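Local coordinates for putative acyl-[acyl-carrier-protein] desaturase DesA2 (Mycobacterium tuberculosis, PDB 1ZA0) that probably acts as a di-iron acyl-[acyl-carrier-protein] desaturase in mycobacterial fatty acid biosynthesis, at residues A[62-67]-A[240-245]; A[67-72]-A[180-185]; A[115-118]-A[122-125]; A[217-222]-A[252-257]. All blocks are in the same frame, centred on the assembly; numbering follows the deposited sequence.

How the contacts relate
Contacts 1 and 2 use successive turns of helix 63-77: contact 1 ties its first turn to the loop after helix 233-241, and contact 2 packs its next turns on helix 176-206, nearer the metal site. Contact 1 is partly buried; the other three are buried. Contact 3 folds the end of helix 95-121 onto the following loop and adds one weak backbone hydrogen bond to apolar packing, whereas contacts 1, 2 and 4 meet mainly through hydrocarbon. Contact 3 reaches contact 1 through the Arg-63/Glu-123 salt bridge and contact 2 through Leu-181 on Tyr-117. Contact 4, across the chain centre from contact 3, joins helices 208-221 and 247-260 and meets contact 1 through Leu-253 on Phe-245.

Contact 1: A[62-67]-A[240-245]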
loop_
_atom_site.group_PDB
_atom_site.type_symbol
_atom_site.label_atom_id
_atom_site.label_comp_id
_atom_site.label_asym_id
_atom_site.label_seq_id
_atom_site.Cartn_x
_atom_site.Cartn_y
_atom_site.Cartn_z
ATOM N N PRO A 62 -3.795 -0.418 -20.666
ATOM C CA PRO A 62 -2.341 -0.406 -20.843
ATOM C C PRO A 62 -1.595 -1.383 -19.880
ATOM O O PRO A 62 -1.993 -1.514 -18.706
ATOM C CB PRO A 62 -1.967 1.054 -20.530
ATOM C CG PRO A 62 -3.213 1.833 -20.757
ATOM C CD PRO A 62 -4.332 0.906 -20.348
ATOM N N ARG A 63 -0.526 -2.018 -20.357
ATOM C CA ARG A 63 0.167 -3.009 -19.560
ATOM C C ARG A 63 0.780 -2.355 -18.327
ATOM O O ARG A 63 0.929 -3.013 -17.313
ATOM C CB ARG A 63 1.242 -3.787 -20.378
ATOM C CG ARG A 63 0.598 -4.867 -21.322
ATOM C CD ARG A 63 -0.497 -5.838 -20.646
ATOM N NE ARG A 63 -1.859 -5.240 -20.592
ATOM C CZ ARG A 63 -2.941 -5.808 -20.059
ATOM N NH1 ARG A 63 -4.107 -5.176 -20.132
ATOM N NH2 ARG A 63 -2.891 -7.016 -19.465
ATOM N N THR A 64 1.122 -1.071 -18.385
ATOM C CA THR A 64 1.667 -0.415 -17.174
ATOM C C THR A 64 0.669 -0.452 -16.030
ATOM O O THR A 64 1.068 -0.675 -14.875
ATOM C CB THR A 64 2.071 1.030 -17.389
ATOM O OG1 THR A 64 0.972 1.779 -17.951
ATOM C CG2 THR A 64 3.248 1.117 -18.425
ATOM N N ILE A 65 -0.593 -0.209 -16.375
ATOM C CA ILE A 65 -1.657 -0.111 -15.418
ATOM C C ILE A 65 -1.921 -1.482 -14.791
ATOM O O ILE A 65 -2.024 -1.588 -13.545
ATOM C CB ILE A 65 -2.928 0.480 -16.039
ATOM C CG1 ILE A 65 -2.684 1.931 -16.534
ATOM C CG2 ILE A 65 -4.073 0.370 -15.044
ATOM C CD1 ILE A 65 -2.077 2.827 -15.533
ATOM N N THR A 66 -2.022 -2.525 -15.626
ATOM C CA THR A 66 -2.252 -3.895 -15.097
ATOM C C THR A 66 -1.051 -4.473 -14.340
ATOM O O THR A 66 -1.229 -5.157 -13.343
ATOM C CB THR A 66 -2.698 -4.892 -16.248
ATOM O OG1 THR A 66 -1.737 -4.902 -17.292
ATOM C CG2 THR A 66 -3.956 -4.427 -16.910
ATOM N N ASP A 67 0.181 -4.176 -14.769
ATOM C CA ASP A 67 1.330 -4.573 -14.008
ATOM C C ASP A 67 1.271 -3.962 -12.605
ATOM O O ASP A 67 1.520 -4.651 -11.608
ATOM C CB ASP A 67 2.639 -4.109 -14.644
ATOM C CG ASP A 67 3.023 -4.873 -15.937
ATOM O OD1 ASP A 67 2.386 -5.901 -16.275
ATOM O OD2 ASP A 67 3.977 -4.461 -16.641
ATOM N N ALA A 240 8.085 1.592 -13.021
ATOM C CA ALA A 240 9.114 2.641 -12.861
ATOM C C ALA A 240 9.224 3.566 -14.067
ATOM O O ALA A 240 9.232 4.785 -13.894
ATOM C CB ALA A 240 10.493 2.033 -12.460
ATOM N N ASP A 241 9.198 3.009 -15.287
ATOM C CA ASP A 241 9.271 3.800 -16.546
ATOM C C ASP A 241 8.090 4.750 -16.734
ATOM O O ASP A 241 8.228 5.862 -17.263
ATOM C CB ASP A 241 9.330 2.862 -17.762
ATOM C CG ASP A 241 10.664 2.102 -17.872
ATOM O OD1 ASP A 241 11.639 2.444 -17.157
ATOM O OD2 ASP A 241 10.769 1.102 -18.626
ATOM N N ALA A 242 6.926 4.326 -16.267
ATOM C CA ALA A 242 5.730 5.169 -16.291
ATOM C C ALA A 242 5.722 6.247 -15.219
ATOM O O ALA A 242 4.832 7.063 -15.187
ATOM C CB ALA A 242 4.464 4.287 -16.159
ATOM N N GLY A 243 6.672 6.216 -14.293
ATOM C CA GLY A 243 6.697 7.189 -13.215
ATOM C C GLY A 243 5.677 6.865 -12.101
ATOM O O GLY A 243 5.407 7.717 -11.263
ATOM N N ILE A 244 5.095 5.666 -12.081
ATOM C CA ILE A 244 4.174 5.340 -10.974
ATOM C C ILE A 244 4.994 5.114 -9.698
ATOM O O ILE A 244 4.704 5.685 -8.658
ATOM C CB ILE A 244 3.315 4.114 -11.365
ATOM C CG1 ILE A 244 2.380 4.519 -12.537
ATOM C CG2 ILE A 244 2.606 3.461 -10.192
ATOM C CD1 ILE A 244 1.879 3.306 -13.336
ATOM N N PHE A 245 5.949 4.209 -9.751
ATOM C CA PHE A 245 6.784 4.013 -8.588
ATOM C C PHE A 245 8.086 3.419 -8.990
ATOM O O PHE A 245 8.160 2.478 -9.770
ATOM C CB PHE A 245 6.105 3.145 -7.541
ATOM C CG PHE A 245 6.649 3.318 -6.156
ATOM C CD1 PHE A 245 6.162 4.322 -5.311
ATOM C CD2 PHE A 245 7.679 2.510 -5.696
ATOM C CE1 PHE A 245 6.656 4.486 -4.028
ATOM C CE2 PHE A 245 8.166 2.670 -4.358
ATOM C CZ PHE A 245 7.651 3.657 -3.546
#
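Thr-64, in the first turn of helix 63-77, points its side chain at Ala-242, near the end of helix 233-241. From the backbone outward, CB of Thr-64 already stands 4.2 Å from CB of Ala-242. There the side chain forks. CG2 lies beside the backbone N, anti to the carbonyl carbon, and from this position it meets CB of Ala-242 at 4.1 Å, methyl against methyl. OG1 takes the other branch, between the backbone N and the carbonyl carbon (chi1 54°), and stays farther from that methyl than CG2 does. Asn-238 also touches this threonine, and its ND2 donates to OD2 of Asp-67, one turn further along the helix.

Ile-244 forms the second point of touch. Its extended outer torsion (chi2 159°) carries CD1 to 4.3 Å from the carbonyl O of Thr-64, while CD1 of Ile-65 comes up to 4.6 Å from the same CD1 atom. Both isoleucines also rest on Leu-169 of helix 148-172. Between the two contact residues, Gly-243 has positive phi and closes a Schellman motif, turning the chain so that Ala-242 and Ile-244 both face helix 63-77. Helix 148-172 holds carbonyls of the turn: Gln-172 binds O of Ala-242 and Asn-168 binds O of Ile-244.

With no hydrogen bond between the segments, the contact rests on van der Waals touch of a few methyl groups, which fixes no bond direction.

Contact 2: A[67-72]-A[180-185]; sequences DACEIL and GLIDRI
The side chains that touch between the two segments are Leu-72, Cys-69 and Ile-182, all in apolar contact. The delta methyl of Ile-182 does the touching for its whole segment: CD1 of Ile-182 approaches CD1 of Leu-72 to 4.2 Å, methyl to methyl. The bend at its outer torsion (chi2 -62°) swings this methyl toward helix 63-77, where it reaches two residues spaced one turn apart. Leu-114 of helix 95-121 touches both Leu-72 and Ile-182, adding a third helix to the cluster.

The sulfur contact is looser. SG of Cys-69 lies 4.4 Å from CD1 of Ile-182, as an apolar neighbour.

Polar bonds run within each helix and to other partners, not across. Leu-72 N bonds back to O of Ala-68 at 3.1 Å, and the charged residues turn to other sides: Glu-70 forms a salt bridge with Lys-235, and Asp-183 one with Arg-187.

The nearest CA atoms, of Cys-69 and Ile-182, are 8.9 Å apart, and Leu-72 and Ile-182 reach across between the backbones. This is the hydrophobic layer of a ferritin-like four-helix bundle; the side chain of Leu-72 lies about 5 Å from that of Glu-189, a ligand of the bound manganese ion.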
loop_
_atom_site.group_PDB
_atom_site.type_symbol
_atom_site.label_atom_id
_atom_site.label_comp_id
_atom_site.label_asym_id
_atom_site.label_seq_id
_atom_site.Cartn_x
_atom_site.Cartn_y
_atom_site.Cartn_z
ATOM N N ASP A 67 0.181 -4.176 -14.769
ATOM C CA ASP A 67 1.330 -4.573 -14.008
ATOM C C ASP A 67 1.271 -3.962 -12.605
ATOM O O ASP A 67 1.520 -4.651 -11.608
ATOM C CB ASP A 67 2.639 -4.109 -14.644
ATOM C CG ASP A 67 3.023 -4.873 -15.937
ATOM O OD1 ASP A 67 2.386 -5.901 -16.275
ATOM O OD2 ASP A 67 3.977 -4.461 -16.641
ATOM N N ALA A 68 1.001 -2.655 -12.535
ATOM C CA ALA A 68 0.891 -1.939 -11.240
ATOM C C ALA A 68 -0.190 -2.604 -10.343
ATOM O O ALA A 68 0.015 -2.788 -9.129
ATOM C CB ALA A 68 0.588 -0.509 -11.463
ATOM N N CYS A 69 -1.309 -2.971 -10.943
ATOM C CA CYS A 69 -2.390 -3.581 -10.190
ATOM C C CYS A 69 -2.014 -4.999 -9.655
ATOM O O CYS A 69 -2.436 -5.371 -8.597
ATOM C CB CYS A 69 -3.668 -3.684 -11.010
ATOM S SG CYS A 69 -4.486 -2.109 -11.309
ATOM N N GLU A 70 -1.293 -5.767 -10.446
ATOM C CA GLU A 70 -0.844 -7.101 -10.052
ATOM C C GLU A 70 0.139 -7.026 -8.924
ATOM O O GLU A 70 0.043 -7.802 -7.987
ATOM C CB GLU A 70 -0.237 -7.873 -11.221
ATOM C CG GLU A 70 -1.260 -8.112 -12.301
ATOM C CD GLU A 70 -0.730 -8.888 -13.482
ATOM O OE1 GLU A 70 0.070 -8.375 -14.298
ATOM O OE2 GLU A 70 -1.175 -10.048 -13.588
ATOM N N ILE A 71 1.043 -6.039 -8.970
ATOM C CA ILE A 71 1.957 -5.821 -7.849
ATOM C C ILE A 71 1.195 -5.499 -6.584
ATOM O O ILE A 71 1.483 -6.067 -5.526
ATOM C CB ILE A 71 2.970 -4.685 -8.192
ATOM C CG1 ILE A 71 3.909 -5.156 -9.298
ATOM C CG2 ILE A 71 3.741 -4.220 -6.891
ATOM C CD1 ILE A 71 4.588 -3.972 -10.027
ATOM N N LEU A 72 0.169 -4.633 -6.674
ATOM C CA LEU A 72 -0.622 -4.255 -5.489
ATOM C C LEU A 72 -1.352 -5.436 -4.877
ATOM O O LEU A 72 -1.429 -5.632 -3.620
ATOM C CB LEU A 72 -1.664 -3.177 -5.792
ATOM C CG LEU A 72 -1.242 -1.736 -5.802
ATOM C CD1 LEU A 72 -2.409 -0.798 -6.221
ATOM C CD2 LEU A 72 -0.649 -1.373 -4.474
ATOM N N GLY A 180 -11.630 5.115 -9.935
ATOM C CA GLY A 180 -12.371 5.221 -8.699
ATOM C C GLY A 180 -11.909 4.280 -7.598
ATOM O O GLY A 180 -11.735 4.675 -6.437
ATOM N N LEU A 181 -11.674 3.051 -7.989
ATOM C CA LEU A 181 -11.209 1.999 -7.080
ATOM C C LEU A 181 -9.835 2.326 -6.511
ATOM O O LEU A 181 -9.615 2.293 -5.278
ATOM C CB LEU A 181 -11.165 0.674 -7.846
ATOM C CG LEU A 181 -10.909 -0.613 -7.024
ATOM C CD1 LEU A 181 -11.243 -1.792 -7.937
ATOM C CD2 LEU A 181 -9.508 -0.737 -6.620
ATOM N N ILE A 182 -8.878 2.632 -7.399
ATOM C CA ILE A 182 -7.554 2.949 -6.968
ATOM C C ILE A 182 -7.514 4.247 -6.127
ATOM O O ILE A 182 -6.751 4.339 -5.172
ATOM C CB ILE A 182 -6.525 3.022 -8.112
ATOM C CG1 ILE A 182 -6.475 1.695 -8.914
ATOM C CG2 ILE A 182 -5.154 3.305 -7.547
ATOM C CD1 ILE A 182 -6.028 0.420 -8.070
ATOM N N ASP A 183 -8.306 5.228 -6.504
ATOM C CA ASP A 183 -8.409 6.437 -5.692
ATOM C C ASP A 183 -8.945 6.121 -4.264
ATOM O O ASP A 183 -8.462 6.717 -3.305
ATOM C CB ASP A 183 -9.345 7.388 -6.406
ATOM C CG ASP A 183 -9.679 8.590 -5.611
ATOM O OD1 ASP A 183 -8.835 9.522 -5.579
ATOM O OD2 ASP A 183 -10.764 8.682 -5.042
ATOM N N ARG A 184 -9.942 5.237 -4.124
ATOM C CA ARG A 184 -10.406 4.820 -2.774
ATOM C C ARG A 184 -9.263 4.210 -1.975
ATOM O O ARG A 184 -9.079 4.547 -0.793
ATOM C CB ARG A 184 -11.615 3.859 -2.799
ATOM C CG ARG A 184 -12.969 4.473 -3.105
ATOM C CD ARG A 184 -13.595 5.434 -2.032
ATOM N NE ARG A 184 -15.013 5.673 -2.349
ATOM C CZ ARG A 184 -15.992 6.013 -1.497
ATOM N NH1 ARG A 184 -17.226 6.171 -1.972
ATOM N NH2 ARG A 184 -15.764 6.206 -0.202
ATOM N N ILE A 185 -8.526 3.295 -2.594
ATOM C CA ILE A 185 -7.373 2.645 -1.972
ATOM C C ILE A 185 -6.310 3.669 -1.540
ATOM O O ILE A 185 -5.792 3.621 -0.364
ATOM C CB ILE A 185 -6.748 1.608 -2.906
ATOM C CG1 ILE A 185 -7.713 0.439 -3.145
ATOM C CG2 ILE A 185 -5.424 1.076 -2.337
ATOM C CD1 ILE A 185 -7.111 -0.656 -4.091
#

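Contact 3: A[115-118]-A[122-125]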
loop_
_atom_site.group_PDB
_atom_site.type_symbol
_atom_site.label_atom_id
_atom_site.label_comp_id
_atom_site.label_asym_id
_atom_site.label_seq_id
_atom_site.Cartn_x
_atom_site.Cartn_y
_atom_site.Cartn_z
ATOM N N ARG A 115 -8.799 -7.929 -6.995
ATOM C CA ARG A 115 -8.969 -9.255 -7.587
ATOM C C ARG A 115 -10.256 -9.374 -8.381
ATOM O O ARG A 115 -10.218 -9.832 -9.520
ATOM C CB ARG A 115 -8.931 -10.337 -6.528
ATOM C CG ARG A 115 -8.957 -11.762 -7.040
ATOM C CD ARG A 115 -8.758 -12.824 -5.932
ATOM N NE ARG A 115 -7.396 -12.837 -5.451
ATOM C CZ ARG A 115 -6.373 -13.317 -6.125
ATOM N NH1 ARG A 115 -6.546 -13.945 -7.274
ATOM N NH2 ARG A 115 -5.164 -13.230 -5.607
ATOM N N GLU A 116 -11.362 -8.965 -7.770
ATOM C CA GLU A 116 -12.676 -9.026 -8.394
ATOM C C GLU A 116 -12.782 -8.162 -9.653
ATOM O O GLU A 116 -13.320 -8.614 -10.691
ATOM C CB GLU A 116 -13.794 -8.735 -7.411
ATOM C CG GLU A 116 -13.915 -9.880 -6.415
ATOM C CD GLU A 116 -15.012 -9.722 -5.359
ATOM O OE1 GLU A 116 -15.763 -8.733 -5.408
ATOM O OE2 GLU A 116 -15.047 -10.604 -4.461
ATOM N N TYR A 117 -12.234 -6.962 -9.606
ATOM C CA TYR A 117 -12.211 -6.136 -10.788
ATOM C C TYR A 117 -11.476 -6.917 -11.874
ATOM O O TYR A 117 -11.928 -7.024 -13.022
ATOM C CB TYR A 117 -11.506 -4.803 -10.537
ATOM C CG TYR A 117 -11.427 -3.942 -11.773
ATOM C CD1 TYR A 117 -12.324 -2.923 -11.997
ATOM C CD2 TYR A 117 -10.401 -4.126 -12.678
ATOM C CE1 TYR A 117 -12.245 -2.117 -13.182
ATOM C CE2 TYR A 117 -10.301 -3.391 -13.824
ATOM C CZ TYR A 117 -11.242 -2.400 -14.095
ATOM O OH TYR A 117 -11.067 -1.628 -15.251
ATOM N N LEU A 118 -10.293 -7.415 -11.561
ATOM C CA LEU A 118 -9.432 -7.988 -12.568
ATOM C C LEU A 118 -9.976 -9.269 -13.263
ATOM O O LEU A 118 -9.747 -9.474 -14.490
ATOM C CB LEU A 118 -8.086 -8.293 -11.968
ATOM C CG LEU A 118 -7.177 -7.080 -11.689
ATOM C CD1 LEU A 118 -5.868 -7.490 -11.016
ATOM C CD2 LEU A 118 -6.941 -6.303 -12.976
ATOM N N ARG A 122 -11.423 -9.400 -17.098
ATOM C CA ARG A 122 -10.424 -10.173 -17.851
ATOM C C ARG A 122 -9.195 -9.360 -18.300
ATOM O O ARG A 122 -8.610 -9.621 -19.368
ATOM C CB ARG A 122 -11.076 -10.766 -19.144
ATOM C CG ARG A 122 -12.462 -11.485 -18.988
ATOM C CD ARG A 122 -12.293 -12.842 -18.601
ATOM N NE ARG A 122 -13.461 -13.795 -18.604
ATOM C CZ ARG A 122 -13.576 -14.846 -19.425
ATOM N NH1 ARG A 122 -12.746 -15.039 -20.438
ATOM N NH2 ARG A 122 -14.526 -15.736 -19.212
ATOM N N GLU A 123 -8.780 -8.406 -17.490
ATOM C CA GLU A 123 -7.739 -7.517 -17.874
ATOM C C GLU A 123 -6.387 -8.167 -17.707
ATOM O O GLU A 123 -5.431 -7.655 -18.237
ATOM C CB GLU A 123 -7.854 -6.185 -17.121
ATOM C CG GLU A 123 -8.960 -5.273 -17.669
ATOM C CD GLU A 123 -8.602 -4.752 -19.095
ATOM O OE1 GLU A 123 -7.399 -4.809 -19.511
ATOM O OE2 GLU A 123 -9.528 -4.395 -19.825
ATOM N N VAL A 124 -6.304 -9.234 -16.909
ATOM C CA VAL A 124 -5.092 -10.031 -16.838
ATOM C C VAL A 124 -5.468 -11.514 -16.862
ATOM O O VAL A 124 -6.587 -11.868 -16.621
ATOM C CB VAL A 124 -4.232 -9.701 -15.574
ATOM C CG1 VAL A 124 -3.844 -8.229 -15.561
ATOM C CG2 VAL A 124 -5.014 -10.003 -14.312
ATOM N N ASP A 125 -4.518 -12.354 -17.228
ATOM C CA ASP A 125 -4.696 -13.797 -17.196
ATOM C C ASP A 125 -4.898 -14.243 -15.757
ATOM O O ASP A 125 -3.952 -14.190 -14.961
ATOM C CB ASP A 125 -3.432 -14.426 -17.770
ATOM C CG ASP A 125 -3.518 -15.951 -17.901
ATOM O OD1 ASP A 125 -4.559 -16.573 -17.562
ATOM O OD2 ASP A 125 -2.536 -16.557 -18.368
#
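The ring of Tyr-117 has the side chain of Glu-123 beside it, CG of Glu-123 standing obliquely 4.5 Å from CE2 of Tyr-117. The two residues lie either side of a helix C-terminus with a left-handed exit: the helix runs to Thr-121, and Arg-122 leaves it with positive phi. Beyond the ring, OH is hydrogen-bonded to Glu-175, and Ile-177, Leu-178 and Leu-181 of helix 176-206 touch this tyrosine. The carboxylate of Glu-123 leads away from helix 95-121 and is gripped by N of Leu-61 on OE1 and by OG1 of Thr-60 on OE2. The guanidinium of Arg-122 reaches the carbonyls of Arg-52 and Glu-44 and the amide oxygen of Gln-58.

After Arg-122 the chain turns across the end of the helix, bringing Glu-123 and Val-124 against Leu-118.

Leu-118 contributes the largest share of the buried surface. Its CD2 lies 4.2 Å from CB of Glu-123, covering the stem of a side chain whose first two torsions (-77° and -68°) fold the carboxylate back from the leucine. Val-124 takes the base of the leucine and also touches Thr-66 and Glu-70, so that the loop lies against helix 63-77. CG2 of Val-124 stands 4.2 Å from CB of Leu-118. A weak hydrogen bond also crosses: N of Glu-123 donates to the carbonyl O of Leu-118 over 3.3 Å, bent to 144° at the hydrogen.

Contact 4: A[217-222]-A[252-257]; sequences ARAADL and QLISDR
This is a packing of two helices from the C-terminal part of the chain on the flank of the ferritin-like bundle, where Ile-254 of helix 247-260 presses against Ala-219 and Leu-222 at the end of helix 208-221. The approach is close, CA of Ala-219 lying 6.4 Å from CA of Ile-254, as the small side chain of the alanine allows.

Ile-254 uses each branch differently. With chi1 at -71°, CG2 stands opposite the backbone N across the CA-CB bond and comes down on Ala-219, its distance to CB of Ala-219 being 3.8 Å. The longer arm runs beside the backbone N instead: CG1 of Ile-254 meets CD1 of Leu-222 at 4.1 Å, and CD1 of Ile-254 reaches on to 4.0 Å from the carbonyl O of Ala-219. Leu-222 is the first residue past the helix. Its side chain and that of Ile-254 run antiparallel, side by side, and Leu-222 also touches Phe-157 of helix 148-172. Phe-272, from the C-terminal tail, also touches Ala-219.

The polar groups of helix 247-260 sit away from this seam. NE2 of Gln-252 donates to OD1 of Asp-256 over 3.0 Å, nearly straight at 164°, meeting the oxygen from above the carboxylate plane, and is bonded also to OG1 of Thr-274. Arg-257 forms a salt bridge with Glu-193 and a cation-pi contact with Trp-261.

No hydrogen bond joins the two segments; they are held by van der Waals contact and burial of apolar surface, which depends on close fit rather than on directed bonds.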
loop_
_atom_site.group_PDB
_atom_site.type_symbol
_atom_site.label_atom_id
_atom_site.label_comp_id
_atom_site.label_asym_id
_atom_site.label_seq_id
_atom_site.Cartn_x
_atom_site.Cartn_y
_atom_site.Cartn_z
ATOM N N ALA A 217 17.920 3.263 9.775
ATOM C CA ALA A 217 18.136 1.905 9.234
ATOM C C ALA A 217 17.122 1.551 8.118
ATOM O O ALA A 217 17.500 0.975 7.097
ATOM C CB ALA A 217 18.082 0.886 10.363
ATOM N N ARG A 218 15.839 1.898 8.311
ATOM C CA ARG A 218 14.820 1.752 7.270
ATOM C C ARG A 218 15.110 2.612 6.052
ATOM O O ARG A 218 15.042 2.121 4.935
ATOM C CB ARG A 218 13.436 2.035 7.827
ATOM C CG ARG A 218 12.912 0.920 8.688
ATOM C CD ARG A 218 13.056 -0.576 8.089
ATOM N NE ARG A 218 13.523 -1.467 9.160
ATOM C CZ ARG A 218 14.808 -1.768 9.472
ATOM N NH1 ARG A 218 15.033 -2.545 10.514
ATOM N NH2 ARG A 218 15.858 -1.358 8.765
ATOM N N ALA A 219 15.482 3.874 6.257
ATOM C CA ALA A 219 15.781 4.777 5.163
ATOM C C ALA A 219 16.853 4.181 4.281
ATOM O O ALA A 219 16.824 4.387 3.067
ATOM C CB ALA A 219 16.218 6.114 5.651
ATOM N N ALA A 220 17.816 3.468 4.877
ATOM C CA ALA A 220 18.954 2.936 4.095
ATOM C C ALA A 220 18.544 1.642 3.379
ATOM O O ALA A 220 19.093 1.348 2.323
ATOM C CB ALA A 220 20.166 2.656 4.975
ATOM N N ASP A 221 17.604 0.897 3.950
ATOM C CA ASP A 221 17.316 -0.460 3.485
ATOM C C ASP A 221 16.002 -0.636 2.723
ATOM O O ASP A 221 15.774 -1.725 2.181
ATOM C CB ASP A 221 17.420 -1.489 4.642
ATOM C CG ASP A 221 16.072 -1.771 5.334
ATOM O OD1 ASP A 221 14.975 -1.503 4.745
ATOM O OD2 ASP A 221 16.016 -2.312 6.467
ATOM N N LEU A 222 15.150 0.405 2.664
ATOM C CA LEU A 222 13.824 0.297 2.017
ATOM C C LEU A 222 13.992 0.050 0.536
ATOM O O LEU A 222 14.791 0.709 -0.103
ATOM C CB LEU A 222 13.029 1.602 2.127
ATOM C CG LEU A 222 12.021 1.604 3.242
ATOM C CD1 LEU A 222 11.696 3.087 3.607
ATOM C CD2 LEU A 222 10.796 0.865 2.834
ATOM N N GLN A 252 12.625 10.305 -3.022
ATOM C CA GLN A 252 11.904 11.483 -2.596
ATOM C C GLN A 252 10.963 11.237 -1.376
ATOM O O GLN A 252 10.961 12.053 -0.454
ATOM C CB GLN A 252 11.076 12.108 -3.725
ATOM C CG GLN A 252 10.687 13.574 -3.514
ATOM C CD GLN A 252 11.912 14.442 -3.121
ATOM O OE1 GLN A 252 12.838 14.548 -3.911
ATOM N NE2 GLN A 252 11.922 15.008 -1.886
ATOM N N LEU A 253 10.149 10.176 -1.376
ATOM C CA LEU A 253 9.157 10.022 -0.269
ATOM C C LEU A 253 9.898 9.761 1.053
ATOM O O LEU A 253 9.425 10.162 2.089
ATOM C CB LEU A 253 8.087 8.943 -0.515
ATOM C CG LEU A 253 8.472 7.480 -0.529
ATOM C CD1 LEU A 253 8.472 6.879 0.881
ATOM C CD2 LEU A 253 7.536 6.670 -1.454
ATOM N N ILE A 254 11.039 9.085 1.000
ATOM C CA ILE A 254 11.822 8.875 2.193
ATOM C C ILE A 254 12.293 10.229 2.798
ATOM O O ILE A 254 12.211 10.433 3.983
ATOM C CB ILE A 254 13.029 8.005 1.959
ATOM C CG1 ILE A 254 12.639 6.561 1.705
ATOM C CG2 ILE A 254 13.956 8.012 3.237
ATOM C CD1 ILE A 254 13.770 5.753 0.965
ATOM N N SER A 255 12.850 11.096 1.963
ATOM C CA SER A 255 13.164 12.476 2.342
ATOM C C SER A 255 11.966 13.244 2.895
ATOM O O SER A 255 12.066 13.853 3.937
ATOM C CB SER A 255 13.716 13.221 1.123
ATOM O OG SER A 255 14.106 14.533 1.446
ATOM N N ASP A 256 10.836 13.208 2.213
ATOM C CA ASP A 256 9.628 13.848 2.701
ATOM C C ASP A 256 9.132 13.300 4.052
ATOM O O ASP A 256 8.610 14.052 4.847
ATOM C CB ASP A 256 8.476 13.741 1.711
ATOM C CG ASP A 256 8.783 14.306 0.317
ATOM O OD1 ASP A 256 9.686 15.163 0.158
ATOM O OD2 ASP A 256 8.104 13.914 -0.676
ATOM N N ARG A 257 9.244 12.011 4.286
ATOM C CA ARG A 257 8.735 11.438 5.511
ATOM C C ARG A 257 9.633 11.879 6.688
ATOM O O ARG A 257 9.151 12.214 7.762
ATOM C CB ARG A 257 8.679 9.924 5.372
ATOM C CG ARG A 257 8.194 9.169 6.555
ATOM C CD ARG A 257 6.804 9.484 6.881
ATOM N NE ARG A 257 6.725 10.522 7.903
ATOM C CZ ARG A 257 5.617 11.098 8.254
ATOM N NH1 ARG A 257 4.461 10.756 7.669
ATOM N NH2 ARG A 257 5.629 11.993 9.229
#